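PDB 2V6K: maleylpyruvate isomerase from Ralstonia sp., which catalyses the glutathione-dependent cis-trans isomerisation of maleylpyruvate to fumarylpyruvate in bacterial naphthalene degradation, working as a homodimer of the zeta class of glutathione transferases. Local coordinates for residues L48-T59 with V63-W73; L17-V26 with L74-L83. One frame throughout, in Å; residues are numbered along the deposited sequence.

Contact 1 (L48-T59 with V63-W73); sequences LNPQQLVPALDT and VLIQSPAIIEW. With TGG (gamma-glutamyl-S-(1,2-dicarboxyethyl)cysteinylglycine), chain C.
The beta hairpin of the thioredoxin-like glutathione transferase domain joins Leu57 to Leu64 as an antiparallel hydrogen-bonded pair: Leu57 N gives to Leu64 O at 2.9 Å, and Leu64 N returns to Leu57 O. On the face bearing these leucines, Leu64 CD1 sits over the centre of the Trp73 ring, Thr59 CG2 meets Trp73 CH2 obliquely at 3.7 Å, and Leu57 CD2 packs on Ile70 CG2. On the opposite face Ala56 CB packs against Val63 CG1, and Ile65 CG2 lies 3.5 Å from Asn49 CG.

The residues flanking the hairpin line the glutathione site. Val54, just before the cis peptide bond to Pro55 characteristic of the thioredoxin-like fold, pairs its backbone with the ligand: N donates to TGG OC2 and O accepts from TGG NN2. Ser67, in the first turn of helix 67-77, gives both N and OG to the gamma-glutamyl carboxylate. Gln66 bends at chi2 (-66°), bringing OE1 to TGG NN1 at 2.7 Å; its NE2 meets an in-plane lone pair of Gln51 OE1 and also Asp104 of the second subunit. Water 1 donates to Pro55 O and TGG OT1 and accepts from Gln66 N at 2.9 Å.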
loop_
_atom_site.group_PDB
_atom_site.type_symbol
_atom_site.label_atom_id
_atom_site.label_comp_id
_atom_site.label_asym_id
_atom_site.label_seq_id
_atom_site.Cartn_x
_atom_site.Cartn_y
_atom_site.Cartn_z
ATOM N N LEU A 48 -6.357 -14.188 15.662
ATOM C CA LEU A 48 -4.957 -13.891 15.381
ATOM C C LEU A 48 -4.829 -12.550 14.668
ATOM O O LEU A 48 -3.991 -11.724 15.035
ATOM C CB LEU A 48 -4.319 -15.003 14.541
ATOM C CG LEU A 48 -4.247 -16.398 15.174
ATOM C CD1 LEU A 48 -4.027 -17.451 14.106
ATOM C CD2 LEU A 48 -3.165 -16.477 16.249
ATOM N N ASN A 49 -5.675 -12.343 13.658
ATOM C CA ASN A 49 -5.647 -11.152 12.815
ATOM C C ASN A 49 -7.062 -10.624 12.563
ATOM O O ASN A 49 -7.813 -11.221 11.791
ATOM C CB ASN A 49 -4.969 -11.474 11.480
ATOM C CG ASN A 49 -4.981 -10.301 10.528
ATOM O OD1 ASN A 49 -5.359 -9.192 10.909
ATOM N ND2 ASN A 49 -4.553 -10.527 9.292
ATOM N N PRO A 50 -7.422 -9.477 13.172
ATOM C CA PRO A 50 -8.810 -9.028 13.036
ATOM C C PRO A 50 -9.172 -8.647 11.600
ATOM O O PRO A 50 -10.354 -8.596 11.249
ATOM C CB PRO A 50 -8.878 -7.804 13.955
ATOM C CG PRO A 50 -7.477 -7.311 14.034
ATOM C CD PRO A 50 -6.613 -8.536 13.973
ATOM N N GLN A 51 -8.160 -8.386 10.781
ATOM C CA GLN A 51 -8.381 -8.056 9.386
ATOM C C GLN A 51 -8.712 -9.287 8.527
ATOM O O GLN A 51 -9.250 -9.156 7.428
ATOM C CB GLN A 51 -7.164 -7.321 8.832
ATOM C CG GLN A 51 -7.506 -6.479 7.636
ATOM C CD GLN A 51 -6.331 -5.728 7.059
ATOM O OE1 GLN A 51 -5.176 -5.900 7.469
ATOM N NE2 GLN A 51 -6.623 -4.885 6.079
ATOM N N GLN A 52 -8.384 -10.477 9.026
ATOM C CA GLN A 52 -8.727 -11.733 8.342
ATOM C C GLN A 52 -8.184 -11.805 6.913
ATOM O O GLN A 52 -8.878 -12.192 5.965
ATOM C CB GLN A 52 -10.228 -12.009 8.430
ATOM C CG GLN A 52 -10.613 -12.390 9.853
ATOM C CD GLN A 52 -12.083 -12.627 10.039
ATOM O OE1 GLN A 52 -12.870 -11.684 10.093
ATOM N NE2 GLN A 52 -12.466 -13.892 10.166
ATOM N N LEU A 53 -6.919 -11.415 6.779
ATOM C CA LEU A 53 -6.163 -11.567 5.538
ATOM C C LEU A 53 -4.816 -12.195 5.856
ATOM O O LEU A 53 -4.374 -12.187 7.011
ATOM C CB LEU A 53 -5.944 -10.209 4.864
ATOM C CG LEU A 53 -7.195 -9.404 4.493
ATOM C CD1 LEU A 53 -6.813 -7.978 4.100
ATOM C CD2 LEU A 53 -7.991 -10.080 3.381
ATOM N N VAL A 54 -4.169 -12.747 4.836
ATOM C CA VAL A 54 -2.826 -13.302 5.013
ATOM C C VAL A 54 -1.789 -12.452 4.274
ATOM O O VAL A 54 -2.123 -11.776 3.298
ATOM C CB VAL A 54 -2.735 -14.801 4.593
ATOM C CG1 VAL A 54 -3.648 -15.670 5.467
ATOM C CG2 VAL A 54 -3.045 -14.994 3.107
ATOM N N PRO A 55 -0.528 -12.469 4.733
ATOM C CA PRO A 55 0.026 -13.227 5.849
ATOM C C PRO A 55 -0.093 -12.547 7.208
ATOM O O PRO A 55 -0.333 -11.341 7.293
ATOM C CB PRO A 55 1.502 -13.337 5.460
ATOM C CG PRO A 55 1.783 -12.009 4.808
ATOM C CD PRO A 55 0.515 -11.691 4.035
ATOM N N ALA A 56 0.089 -13.350 8.251
ATOM C CA ALA A 56 0.337 -12.858 9.596
ATOM C C ALA A 56 1.549 -13.607 10.115
ATOM O O ALA A 56 1.731 -14.784 9.815
ATOM C CB ALA A 56 -0.866 -13.087 10.494
ATOM N N LEU A 57 2.384 -12.920 10.885
ATOM C CA LEU A 57 3.613 -13.510 11.386
ATOM C C LEU A 57 3.620 -13.453 12.904
ATOM O O LEU A 57 3.695 -12.370 13.494
ATOM C CB LEU A 57 4.825 -12.775 10.798
ATOM C CG LEU A 57 6.210 -13.338 11.136
ATOM C CD1 LEU A 57 6.400 -14.734 10.552
ATOM C CD2 LEU A 57 7.298 -12.402 10.641
ATOM N N ASP A 58 3.530 -14.621 13.533
ATOM C CA ASP A 58 3.641 -14.715 14.977
ATOM C C ASP A 58 5.124 -14.816 15.296
ATOM O O ASP A 58 5.776 -15.788 14.919
ATOM C CB ASP A 58 2.870 -15.940 15.489
ATOM C CG ASP A 58 2.923 -16.092 17.002
ATOM O OD1 ASP A 58 3.639 -15.323 17.679
ATOM O OD2 ASP A 58 2.245 -17.002 17.519
ATOM N N THR A 59 5.658 -13.803 15.975
ATOM C CA THR A 59 7.081 -13.778 16.312
ATOM C C THR A 59 7.408 -14.678 17.499
ATOM O O THR A 59 8.578 -14.944 17.778
ATOM C CB THR A 59 7.561 -12.350 16.635
ATOM O OG1 THR A 59 6.873 -11.864 17.794
ATOM C CG2 THR A 59 7.308 -11.417 15.464
ATOM N N VAL A 63 1.623 -11.222 17.269
ATOM C CA VAL A 63 1.249 -11.449 15.875
ATOM C C VAL A 63 1.310 -10.150 15.076
ATOM O O VAL A 63 0.600 -9.180 15.365
ATOM C CB VAL A 63 -0.160 -12.082 15.739
ATOM C CG1 VAL A 63 -0.466 -12.387 14.279
ATOM C CG2 VAL A 63 -0.260 -13.355 16.571
ATOM N N LEU A 64 2.178 -10.145 14.074
ATOM C CA LEU A 64 2.342 -9.008 13.187
ATOM C C LEU A 64 1.485 -9.188 11.953
ATOM O O LEU A 64 1.372 -10.297 11.424
ATOM C CB LEU A 64 3.797 -8.878 12.750
ATOM C CG LEU A 64 4.883 -8.844 13.831
ATOM C CD1 LEU A 64 6.225 -8.639 13.178
ATOM C CD2 LEU A 64 4.618 -7.767 14.870
ATOM N N ILE A 65 0.887 -8.093 11.502
ATOM C CA ILE A 65 0.121 -8.099 10.262
ATOM C C ILE A 65 0.665 -7.042 9.309
ATOM O O ILE A 65 1.501 -6.219 9.695
ATOM C CB ILE A 65 -1.401 -7.894 10.505
ATOM C CG1 ILE A 65 -1.695 -6.480 11.021
ATOM C CG2 ILE A 65 -1.934 -8.969 11.451
ATOM C CD1 ILE A 65 -3.157 -6.068 10.895
ATOM N N GLN A 66 0.172 -7.079 8.071
ATOM C CA GLN A 66 0.545 -6.152 6.993
ATOM C C GLN A 66 1.935 -6.417 6.431
ATOM O O GLN A 66 2.945 -5.948 6.975
ATOM C CB GLN A 66 0.383 -4.690 7.414
ATOM C CG GLN A 66 -1.075 -4.280 7.448
ATOM C CD GLN A 66 -1.721 -4.291 6.079
ATOM O OE1 GLN A 66 -1.062 -4.071 5.053
ATOM N NE2 GLN A 66 -3.025 -4.563 6.049
ATOM N N SER A 67 1.993 -7.157 5.326
ATOM C CA SER A 67 3.289 -7.496 4.747
ATOM C C SER A 67 4.229 -6.292 4.539
ATOM O O SER A 67 5.422 -6.433 4.776
ATOM C CB SER A 67 3.150 -8.363 3.484
ATOM O OG SER A 67 2.612 -7.663 2.380
ATOM N N PRO A 68 3.720 -5.109 4.116
ATOM C CA PRO A 68 4.695 -4.019 3.975
ATOM C C PRO A 68 5.391 -3.651 5.285
ATOM O O PRO A 68 6.603 -3.389 5.296
ATOM C CB PRO A 68 3.841 -2.854 3.462
ATOM C CG PRO A 68 2.726 -3.535 2.744
ATOM C CD PRO A 68 2.384 -4.675 3.658
ATOM N N ALA A 69 4.624 -3.635 6.374
ATOM C CA ALA A 69 5.145 -3.316 7.702
ATOM C C ALA A 69 6.036 -4.432 8.246
ATOM O O ALA A 69 7.079 -4.166 8.866
ATOM C CB ALA A 69 3.997 -3.041 8.653
ATOM N N ILE A 70 5.624 -5.679 8.030
ATOM C CA ILE A 70 6.429 -6.821 8.450
ATOM C C ILE A 70 7.771 -6.825 7.729
ATOM O O ILE A 70 8.808 -7.063 8.353
ATOM C CB ILE A 70 5.699 -8.161 8.213
ATOM C CG1 ILE A 70 4.405 -8.212 9.026
ATOM C CG2 ILE A 70 6.613 -9.331 8.582
ATOM C CD1 ILE A 70 3.471 -9.359 8.648
ATOM N N ILE A 71 7.763 -6.567 6.426
ATOM C CA ILE A 71 9.012 -6.567 5.663
ATOM C C ILE A 71 9.962 -5.451 6.114
ATOM O O ILE A 71 11.169 -5.689 6.263
ATOM C CB ILE A 71 8.745 -6.559 4.149
ATOM C CG1 ILE A 71 8.085 -7.885 3.749
ATOM C CG2 ILE A 71 10.047 -6.337 3.365
ATOM C CD1 ILE A 71 7.529 -7.903 2.327
ATOM N N GLU A 72 9.430 -4.253 6.373
ATOM C CA GLU A 72 10.244 -3.169 6.939
ATOM C C GLU A 72 10.821 -3.553 8.308
ATOM O O GLU A 72 11.975 -3.230 8.618
ATOM C CB GLU A 72 9.426 -1.883 7.054
ATOM C CG GLU A 72 9.020 -1.262 5.724
ATOM C CD GLU A 72 9.968 -0.183 5.224
ATOM O OE1 GLU A 72 11.026 0.065 5.849
ATOM O OE2 GLU A 72 9.626 0.447 4.202
ATOM N N TRP A 73 10.022 -4.252 9.113
ATOM C CA TRP A 73 10.467 -4.765 10.412
ATOM C C TRP A 73 11.605 -5.781 10.254
ATOM O O TRP A 73 12.613 -5.701 10.963
ATOM C CB TRP A 73 9.264 -5.335 11.172
ATOM C CG TRP A 73 9.540 -5.984 12.498
ATOM C CD1 TRP A 73 9.606 -5.373 13.716
ATOM C CD2 TRP A 73 9.749 -7.381 12.737
ATOM N NE1 TRP A 73 9.857 -6.303 14.700
ATOM C CE2 TRP A 73 9.948 -7.543 14.123
ATOM C CE3 TRP A 73 9.788 -8.512 11.907
ATOM C CZ2 TRP A 73 10.192 -8.793 14.704
ATOM C CZ3 TRP A 73 10.031 -9.755 12.486
ATOM C CH2 TRP A 73 10.228 -9.881 13.867
HETATM O OC1 TGG C . 0.126 -6.814 2.336
HETATM C CO1 TGG C . -0.712 -7.123 3.207
HETATM O OT1 TGG C . -0.484 -7.924 4.137
HETATM C CA1 TGG C . -2.063 -6.472 3.129
HETATM N NN1 TGG C . -1.934 -5.093 2.672
HETATM C CB1 TGG C . -2.965 -7.209 2.145
HETATM C CG1 TGG C . -3.257 -8.625 2.615
HETATM C CD1 TGG C . -4.372 -9.330 1.855
HETATM O OE1 TGG C . -4.795 -8.696 0.672
HETATM N NN2 TGG C . -4.023 -10.697 1.621
HETATM C CA2 TGG C . -4.682 -11.518 0.641
HETATM C CO2 TGG C . -5.930 -12.000 1.370
HETATM O OC2 TGG C . -5.669 -12.878 2.437
HETATM N NN3 TGG C . -7.011 -12.406 0.524
HETATM C CA3 TGG C . -8.152 -13.092 1.095
HETATM C CO3 TGG C . -9.420 -12.492 0.558
HETATM O OC3 TGG C . -9.353 -11.546 -0.251
HETATM O OT3 TGG C . -10.494 -12.999 0.957
HETATM C CB2 TGG C . -3.621 -12.537 0.281
HETATM S SG2 TGG C . -4.154 -13.903 -0.675
HETATM C CD2 TGG C . -4.586 -13.385 -2.300
HETATM C CE2 TGG C . -3.338 -13.039 -3.077
HETATM O OE2 TGG C . -2.935 -13.793 -3.993
HETATM O OF2 TGG C . -2.719 -11.992 -2.781
HETATM C CF2 TGG C . -5.350 -14.572 -2.888
HETATM C CH2 TGG C . -5.993 -14.295 -4.223
HETATM O OI2 TGG C . -6.124 -13.119 -4.606
HETATM O OJ2 TGG C . -6.365 -15.280 -4.904
HETATM O O HOH W 1 -1.454 -8.923 6.508
#

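Contact 2 (L17-V26 with L74-L83); sequences LRIALNLKGV and LEEQYPTPAL
Leu74 of helix 67-77 pushes its CD1 methyl into helix 12-24, at the packing of two helices of the thioredoxin-like domain. That methyl lies 3.7 Å from Leu17 CD1 and 3.8 Å from Leu21 CD2, with Ala20 CB a little farther off; both leucines cross Leu74 at about a right angle. The apolar seam continues where Leu83 CD2 reaches Leu23 CD1, while Cys167 of helix 164-178 packs on Ala20 and Leu23 from the C-terminal domain. Val26 is buried too, and its CG2 sits squarely over one face of the Tyr78 ring, 3.5 Å from the centroid, a close CH-pi contact; the ring of the partly exposed Tyr78 marks the edge toward solvent.

Toward the ends of the helices the contact opens to the surface. Thr80 and Pro81, joined by a cis peptide, are exposed, and water 2 bridges the two segments by donating to Lys24 O and Thr80 O.

Lys24 joins the two regions. Its chain turns at chi2 (-61°) and then runs extended, with CE against Leu83 CD1, so that NZ ends inside the bend of residues 75-81. There it makes three bonds of 2.7 Å: to Tyr78 O nearly along the C=O axis, to Pro81 O from above the carbonyl plane, and to Glu75 OE1 as a salt bridge. Leu83 N meets Glu75 OE1 from the other face of the carboxylate. These bonds tie the turn after helix 67-77 to the last turn of helix 12-24, and three acceptors, one of them anionic, would probably keep the buried ammonium charged.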
loop_
_atom_site.group_PDB
_atom_site.type_symbol
_atom_site.label_atom_id
_atom_site.label_comp_id
_atom_site.label_asym_id
_atom_site.label_seq_id
_atom_site.Cartn_x
_atom_site.Cartn_y
_atom_site.Cartn_z
ATOM N N LEU A 17 6.230 -11.979 1.334
ATOM C CA LEU A 17 6.858 -12.097 2.641
ATOM C C LEU A 17 7.798 -13.302 2.716
ATOM O O LEU A 17 8.870 -13.220 3.332
ATOM C CB LEU A 17 5.798 -12.127 3.745
ATOM C CG LEU A 17 6.298 -12.287 5.184
ATOM C CD1 LEU A 17 7.377 -11.262 5.527
ATOM C CD2 LEU A 17 5.142 -12.161 6.144
ATOM N N ARG A 18 7.420 -14.409 2.082
ATOM C CA ARG A 18 8.302 -15.577 2.060
ATOM C C ARG A 18 9.640 -15.246 1.416
ATOM O O ARG A 18 10.680 -15.702 1.888
ATOM C CB ARG A 18 7.656 -16.772 1.350
ATOM C CG ARG A 18 6.513 -17.411 2.129
ATOM C CD ARG A 18 6.029 -18.714 1.491
ATOM N NE ARG A 18 5.655 -18.613 0.076
ATOM C CZ ARG A 18 4.405 -18.629 -0.392
ATOM N NH1 ARG A 18 3.359 -18.700 0.433
ATOM N NH2 ARG A 18 4.201 -18.561 -1.700
ATOM N N ILE A 19 9.625 -14.452 0.344
ATOM C CA ILE A 19 10.882 -14.061 -0.302
ATOM C C ILE A 19 11.763 -13.296 0.681
ATOM O O ILE A 19 12.946 -13.597 0.816
ATOM C CB ILE A 19 10.669 -13.218 -1.581
ATOM C CG1 ILE A 19 9.908 -14.009 -2.650
ATOM C CG2 ILE A 19 12.016 -12.755 -2.136
ATOM C CD1 ILE A 19 9.319 -13.134 -3.766
ATOM N N ALA A 20 11.182 -12.319 1.369
ATOM C CA ALA A 20 11.936 -11.499 2.319
ATOM C C ALA A 20 12.509 -12.348 3.456
ATOM O O ALA A 20 13.684 -12.210 3.805
ATOM C CB ALA A 20 11.065 -10.378 2.867
ATOM N N LEU A 21 11.692 -13.234 4.023
ATOM C CA LEU A 21 12.158 -14.135 5.077
ATOM C C LEU A 21 13.310 -15.002 4.594
ATOM O O LEU A 21 14.303 -15.162 5.305
ATOM C CB LEU A 21 11.014 -15.013 5.598
ATOM C CG LEU A 21 9.966 -14.304 6.458
ATOM C CD1 LEU A 21 8.693 -15.113 6.491
ATOM C CD2 LEU A 21 10.487 -14.084 7.865
ATOM N N ASN A 22 13.183 -15.554 3.389
ATOM C CA ASN A 22 14.229 -16.417 2.837
ATOM C C ASN A 22 15.516 -15.656 2.555
ATOM O O ASN A 22 16.608 -16.171 2.810
ATOM C CB ASN A 22 13.756 -17.129 1.568
ATOM C CG ASN A 22 12.644 -18.120 1.829
ATOM O OD1 ASN A 22 12.280 -18.383 2.975
ATOM N ND2 ASN A 22 12.086 -18.668 0.754
ATOM N N LEU A 23 15.399 -14.432 2.047
ATOM C CA LEU A 23 16.588 -13.625 1.793
ATOM C C LEU A 23 17.342 -13.346 3.087
ATOM O O LEU A 23 18.574 -13.320 3.100
ATOM C CB LEU A 23 16.229 -12.320 1.080
ATOM C CG LEU A 23 15.900 -12.444 -0.410
ATOM C CD1 LEU A 23 15.245 -11.171 -0.910
ATOM C CD2 LEU A 23 17.151 -12.751 -1.227
ATOM N N LYS A 24 16.604 -13.164 4.178
ATOM C CA LYS A 24 17.206 -12.921 5.487
ATOM C C LYS A 24 17.701 -14.203 6.161
ATOM O O LYS A 24 18.425 -14.144 7.153
ATOM C CB LYS A 24 16.216 -12.206 6.412
ATOM C CG LYS A 24 15.815 -10.797 5.979
ATOM C CD LYS A 24 17.012 -9.854 5.907
ATOM C CE LYS A 24 16.541 -8.415 5.791
ATOM N NZ LYS A 24 17.683 -7.455 5.772
ATOM N N GLY A 25 17.300 -15.358 5.633
ATOM C CA GLY A 25 17.670 -16.650 6.223
ATOM C C GLY A 25 17.012 -16.892 7.571
ATOM O O GLY A 25 17.539 -17.619 8.414
ATOM N N VAL A 26 15.853 -16.275 7.772
ATOM C CA VAL A 26 15.116 -16.383 9.024
ATOM C C VAL A 26 14.227 -17.630 8.992
ATOM O O VAL A 26 13.375 -17.750 8.105
ATOM C CB VAL A 26 14.270 -15.110 9.288
ATOM C CG1 VAL A 26 13.339 -15.308 10.474
ATOM C CG2 VAL A 26 15.184 -13.908 9.525
ATOM N N LEU A 74 11.460 -6.713 9.311
ATOM C CA LEU A 74 12.526 -7.680 9.023
ATOM C C LEU A 74 13.821 -6.997 8.623
ATOM O O LEU A 74 14.897 -7.411 9.054
ATOM C CB LEU A 74 12.114 -8.636 7.904
ATOM C CG LEU A 74 11.068 -9.694 8.226
ATOM C CD1 LEU A 74 10.702 -10.432 6.955
ATOM C CD2 LEU A 74 11.606 -10.676 9.259
ATOM N N GLU A 75 13.725 -5.958 7.797
ATOM C CA GLU A 75 14.913 -5.249 7.335
ATOM C C GLU A 75 15.693 -4.651 8.505
ATOM O O GLU A 75 16.925 -4.700 8.526
ATOM C CB GLU A 75 14.525 -4.168 6.317
ATOM C CG GLU A 75 15.648 -3.208 5.948
ATOM C CD GLU A 75 16.817 -3.860 5.224
ATOM O OE1 GLU A 75 16.755 -5.065 4.882
ATOM O OE2 GLU A 75 17.805 -3.141 4.989
ATOM N N GLU A 76 14.971 -4.109 9.481
ATOM C CA GLU A 76 15.594 -3.472 10.639
ATOM C C GLU A 76 16.093 -4.499 11.662
ATOM O O GLU A 76 17.143 -4.311 12.282
ATOM C CB GLU A 76 14.611 -2.484 11.277
ATOM C CG GLU A 76 15.213 -1.571 12.342
ATOM C CD GLU A 76 14.723 -1.899 13.739
ATOM O OE1 GLU A 76 14.747 -3.088 14.122
ATOM O OE2 GLU A 76 14.312 -0.961 14.456
ATOM N N GLN A 77 15.343 -5.586 11.826
ATOM C CA GLN A 77 15.636 -6.599 12.842
ATOM C C GLN A 77 16.750 -7.556 12.439
ATOM O O GLN A 77 17.497 -8.039 13.298
ATOM C CB GLN A 77 14.373 -7.402 13.171
ATOM C CG GLN A 77 13.329 -6.622 13.959
ATOM C CD GLN A 77 13.722 -6.414 15.404
ATOM O OE1 GLN A 77 14.052 -5.303 15.815
ATOM N NE2 GLN A 77 13.702 -7.487 16.182
ATOM N N TYR A 78 16.842 -7.833 11.141
ATOM C CA TYR A 78 17.797 -8.784 10.586
ATOM C C TYR A 78 18.578 -8.069 9.495
ATOM O O TYR A 78 18.200 -8.118 8.332
ATOM C CB TYR A 78 17.060 -9.998 10.013
ATOM C CG TYR A 78 16.242 -10.730 11.042
ATOM C CD1 TYR A 78 16.844 -11.619 11.931
ATOM C CD2 TYR A 78 14.865 -10.531 11.133
ATOM C CE1 TYR A 78 16.095 -12.297 12.882
ATOM C CE2 TYR A 78 14.109 -11.196 12.085
ATOM C CZ TYR A 78 14.730 -12.078 12.953
ATOM O OH TYR A 78 13.985 -12.747 13.894
ATOM N N PRO A 79 19.663 -7.373 9.868
ATOM C CA PRO A 79 20.292 -6.452 8.911
ATOM C C PRO A 79 20.841 -7.056 7.614
ATOM O O PRO A 79 20.784 -6.396 6.579
ATOM C CB PRO A 79 21.428 -5.821 9.725
ATOM C CG PRO A 79 21.037 -6.023 11.153
ATOM C CD PRO A 79 20.319 -7.335 11.186
ATOM N N THR A 80 21.350 -8.280 7.657
ATOM C CA THR A 80 22.112 -8.840 6.543
ATOM C C THR A 80 21.369 -9.997 5.879
ATOM O O THR A 80 20.885 -10.886 6.573
ATOM C CB THR A 80 23.497 -9.321 7.028
ATOM O OG1 THR A 80 24.165 -8.232 7.676
ATOM C CG2 THR A 80 24.351 -9.813 5.867
ATOM N N PRO A 81 21.259 -9.986 4.537
ATOM C CA PRO A 81 21.670 -8.935 3.608
ATOM C C PRO A 81 20.660 -7.797 3.603
ATOM O O PRO A 81 19.466 -8.027 3.793
ATOM C CB PRO A 81 21.644 -9.650 2.255
ATOM C CG PRO A 81 20.541 -10.644 2.395
ATOM C CD PRO A 81 20.647 -11.127 3.828
ATOM N N ALA A 82 21.137 -6.580 3.374
ATOM C CA ALA A 82 20.254 -5.421 3.334
ATOM C C ALA A 82 19.281 -5.517 2.164
ATOM O O ALA A 82 19.691 -5.794 1.032
ATOM C CB ALA A 82 21.063 -4.142 3.242
ATOM N N LEU A 83 17.999 -5.291 2.445
ATOM C CA LEU A 83 16.969 -5.236 1.401
ATOM C C LEU A 83 16.553 -3.806 1.063
ATOM O O LEU A 83 15.717 -3.583 0.187
ATOM C CB LEU A 83 15.749 -6.069 1.799
ATOM C CG LEU A 83 16.028 -7.547 2.087
ATOM C CD1 LEU A 83 14.742 -8.276 2.425
ATOM C CD2 LEU A 83 16.738 -8.231 0.917
HETATM O O HOH W 2 19.625 -12.189 8.434
#

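How the contacts relate
Both contacts use helix 67-77. Contact 1 takes residues 67-73 and contact 2 residues 74-77, and along the chain the hairpin is nested inside the loop that contact 2 closes. They meet at Leu17, whose CD2 touches Pro55 CG at 3.6 Å and whose CD1 touches Ile70 CG2. Contact 1 is buried, and many of its polar groups serve the strand pairing and the ligand, with the second subunit completing the site. Contact 2 is only partly buried: leucines fill its inner part, whereas a buried lysine is met by a partly exposed glutamate and the backbone carbonyls of an exposed turn. Ligand bonds thus gather at the start of helix 67-77 and around Val54, while at the helix end the polar bonds hold the following turn.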